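PDB 5LHJ: leucine aminopeptidase 2, chloroplastic from Streptomyces sp. BC16019, which acts in the maturation of the peptide bottromycin and is a manganese-binding metalloaminopeptidase of the M17 family, probably removing N-terminal amino acids from peptides. Local coordinates for residues L389-D394 with F411-L416. Numbering follows the deposited sequence.
Sequences LFTPDD and FCRLPL
Leu-389 and Arg-413 lie opposite each other in a parallel pair of strands, where Leu-389 N gives a hydrogen bond to Cys-412 O and Leu-389 O receives one from Leu-414 N, both 2.9 Å long. Beyond this ladder the two chains separate, and Arg-413 bridges the widening gap. Its side chain is fully extended, CG anti to the backbone N (chi1 -168°), which carries the guanidinium past Leu-389 to the start of the next helix. There Arg-413 NH2 donates to Thr-391 O at 2.7 Å, with that oxygen near the guanidinium plane. NH1 and NH2 together grip a single carboxylate oxygen of Asp-394: Arg-413 NH1 to Asp-394 OD1 is 2.9 Å, from above the carboxylate plane, whereas NH2 meets OD1 nearly along its C-O axis. The two planes stand 82° apart, so this salt bridge is end-on without being coplanar. A water fills in behind, accepting from Arg-413 NE and Thr-391 N and donating to Leu-414 O. A leucine in place of Arg-413 would probably leave the Asp-394 carboxylate without this counter-charge and remove the NH2 donor from Thr-391 O, freeing the turn to shift. Around Phe-390 the packing is mainly apolar, with backbone carbonyls joining in: the ring lays Phe-390 CZ 3.5 Å from Leu-414 CB and takes Pro-415 O at its edge, while Leu-416 spreads its methyls, CD2 3.9 Å from Phe-390 CD2 and CD1 3.7 Å from Pro-392 CD. The arrangement exemplifies a beta-alpha-beta crossover, strands 386-390 and 410-413 joined through helix 394-407, whose N-cap is Asp-393, bonded to Leu-396 N. Helix 394-407 packs on Leu-389 and Arg-413, helix 440-449 on Phe-390 and Leu-416, and strand 458-462 runs antiparallel beside 386-390.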
loop_
_atom_site.group_PDB
_atom_site.type_symbol
_atom_site.label_atom_id
_atom_site.label_comp_id
_atom_site.label_asym_id
_atom_site.label_seq_id
_atom_site.Cartn_x
_atom_site.Cartn_y
_atom_site.Cartn_z
ATOM N N LEU A 389 -4.477 7.298 30.504
ATOM C CA LEU A 389 -3.827 7.499 31.814
ATOM C C LEU A 389 -3.201 6.183 32.271
ATOM O O LEU A 389 -3.880 5.158 32.293
ATOM C CB LEU A 389 -4.857 7.939 32.860
ATOM C CG LEU A 389 -4.454 7.873 34.337
ATOM C CD1 LEU A 389 -3.302 8.816 34.655
ATOM C CD2 LEU A 389 -5.650 8.184 35.217
ATOM N N PHE A 390 -1.926 6.222 32.646
ATOM C CA PHE A 390 -1.238 5.073 33.239
ATOM C C PHE A 390 -0.660 5.458 34.589
ATOM O O PHE A 390 -0.026 6.505 34.714
ATOM C CB PHE A 390 -0.078 4.626 32.370
ATOM C CG PHE A 390 -0.484 4.005 31.067
ATOM C CD1 PHE A 390 -0.695 4.789 29.942
ATOM C CD2 PHE A 390 -0.605 2.622 30.950
ATOM C CE1 PHE A 390 -1.034 4.217 28.723
ATOM C CE2 PHE A 390 -0.959 2.047 29.740
ATOM C CZ PHE A 390 -1.176 2.839 28.621
ATOM N N THR A 391 -0.866 4.598 35.590
ATOM C CA THR A 391 -0.170 4.732 36.881
ATOM C C THR A 391 -0.314 3.432 37.665
ATOM O O THR A 391 -1.370 2.811 37.603
ATOM C CB THR A 391 -0.702 5.903 37.743
ATOM O OG1 THR A 391 -0.030 5.931 39.015
ATOM C CG2 THR A 391 -2.182 5.804 37.986
ATOM N N PRO A 392 0.732 3.030 38.408
ATOM C CA PRO A 392 0.555 1.880 39.316
ATOM C C PRO A 392 -0.188 2.215 40.615
ATOM O O PRO A 392 -0.546 1.295 41.352
ATOM C CB PRO A 392 1.989 1.444 39.617
ATOM C CG PRO A 392 2.818 2.642 39.397
ATOM C CD PRO A 392 2.127 3.512 38.389
ATOM N N ASP A 393 -0.400 3.503 40.894
ATOM C CA ASP A 393 -0.971 3.982 42.149
ATOM C C ASP A 393 -2.468 4.254 41.959
ATOM O O ASP A 393 -2.856 5.223 41.309
ATOM C CB ASP A 393 -0.204 5.252 42.545
ATOM C CG ASP A 393 -0.540 5.771 43.928
ATOM O OD1 ASP A 393 -1.724 5.865 44.311
ATOM O OD2 ASP A 393 0.424 6.139 44.632
ATOM N N ASP A 394 -3.307 3.382 42.516
ATOM C CA ASP A 394 -4.760 3.529 42.399
ATOM C C ASP A 394 -5.274 4.859 42.955
ATOM O O ASP A 394 -6.162 5.474 42.357
ATOM C CB ASP A 394 -5.483 2.357 43.087
ATOM C CG ASP A 394 -5.354 1.042 42.323
ATOM O OD1 ASP A 394 -4.984 1.031 41.127
ATOM O OD2 ASP A 394 -5.647 -0.013 42.936
ATOM N N PHE A 411 -10.509 11.073 29.921
ATOM C CA PHE A 411 -9.397 10.135 30.063
ATOM C C PHE A 411 -9.901 8.729 30.362
ATOM O O PHE A 411 -10.937 8.560 30.994
ATOM C CB PHE A 411 -8.477 10.558 31.210
ATOM C CG PHE A 411 -7.489 11.607 30.833
ATOM C CD1 PHE A 411 -7.809 12.947 30.966
ATOM C CD2 PHE A 411 -6.232 11.254 30.340
ATOM C CE1 PHE A 411 -6.887 13.926 30.622
ATOM C CE2 PHE A 411 -5.311 12.232 29.992
ATOM C CZ PHE A 411 -5.639 13.563 30.136
ATOM N N CYS A 412 -9.137 7.742 29.911
ATOM C CA CYS A 412 -9.360 6.341 30.217
ATOM C C CYS A 412 -8.083 5.790 30.830
ATOM O O CYS A 412 -7.023 5.911 30.225
ATOM C CB CYS A 412 -9.667 5.562 28.940
ATOM S SG CYS A 412 -9.933 3.803 29.253
ATOM N N ARG A 413 -8.176 5.181 32.013
ATOM C CA ARG A 413 -7.027 4.474 32.584
ATOM C C ARG A 413 -6.761 3.171 31.836
ATOM O O ARG A 413 -7.664 2.336 31.686
ATOM C CB ARG A 413 -7.224 4.178 34.070
ATOM C CG ARG A 413 -5.939 3.714 34.744
ATOM C CD ARG A 413 -6.202 3.280 36.153
ATOM N NE ARG A 413 -4.978 2.882 36.835
ATOM C CZ ARG A 413 -4.928 2.442 38.082
ATOM N NH1 ARG A 413 -6.047 2.349 38.810
ATOM N NH2 ARG A 413 -3.760 2.091 38.607
ATOM N N LEU A 414 -5.537 2.986 31.362
ATOM C CA LEU A 414 -5.118 1.714 30.788
ATOM C C LEU A 414 -4.122 1.020 31.723
ATOM O O LEU A 414 -3.401 1.684 32.448
ATOM C CB LEU A 414 -4.514 1.932 29.404
ATOM C CG LEU A 414 -5.468 2.517 28.353
ATOM C CD1 LEU A 414 -4.716 2.691 27.035
ATOM C CD2 LEU A 414 -6.690 1.631 28.153
ATOM N N PRO A 415 -4.079 -0.321 31.703
ATOM C CA PRO A 415 -3.224 -1.088 32.611
ATOM C C PRO A 415 -1.766 -1.163 32.185
ATOM O O PRO A 415 -1.448 -1.281 30.990
ATOM C CB PRO A 415 -3.855 -2.487 32.565
ATOM C CG PRO A 415 -4.409 -2.579 31.186
ATOM C CD PRO A 415 -4.959 -1.208 30.924
ATOM N N LEU A 416 -0.882 -1.128 33.177
ATOM C CA LEU A 416 0.537 -1.415 32.964
ATOM C C LEU A 416 0.708 -2.937 32.940
ATOM O O LEU A 416 1.139 -3.539 33.918
ATOM C CB LEU A 416 1.383 -0.760 34.062
ATOM C CG LEU A 416 1.418 0.779 33.986
ATOM C CD1 LEU A 416 1.763 1.405 35.329
ATOM C CD2 LEU A 416 2.413 1.247 32.930
HETATM O O HOH W 1 -2.599 2.329 34.988
#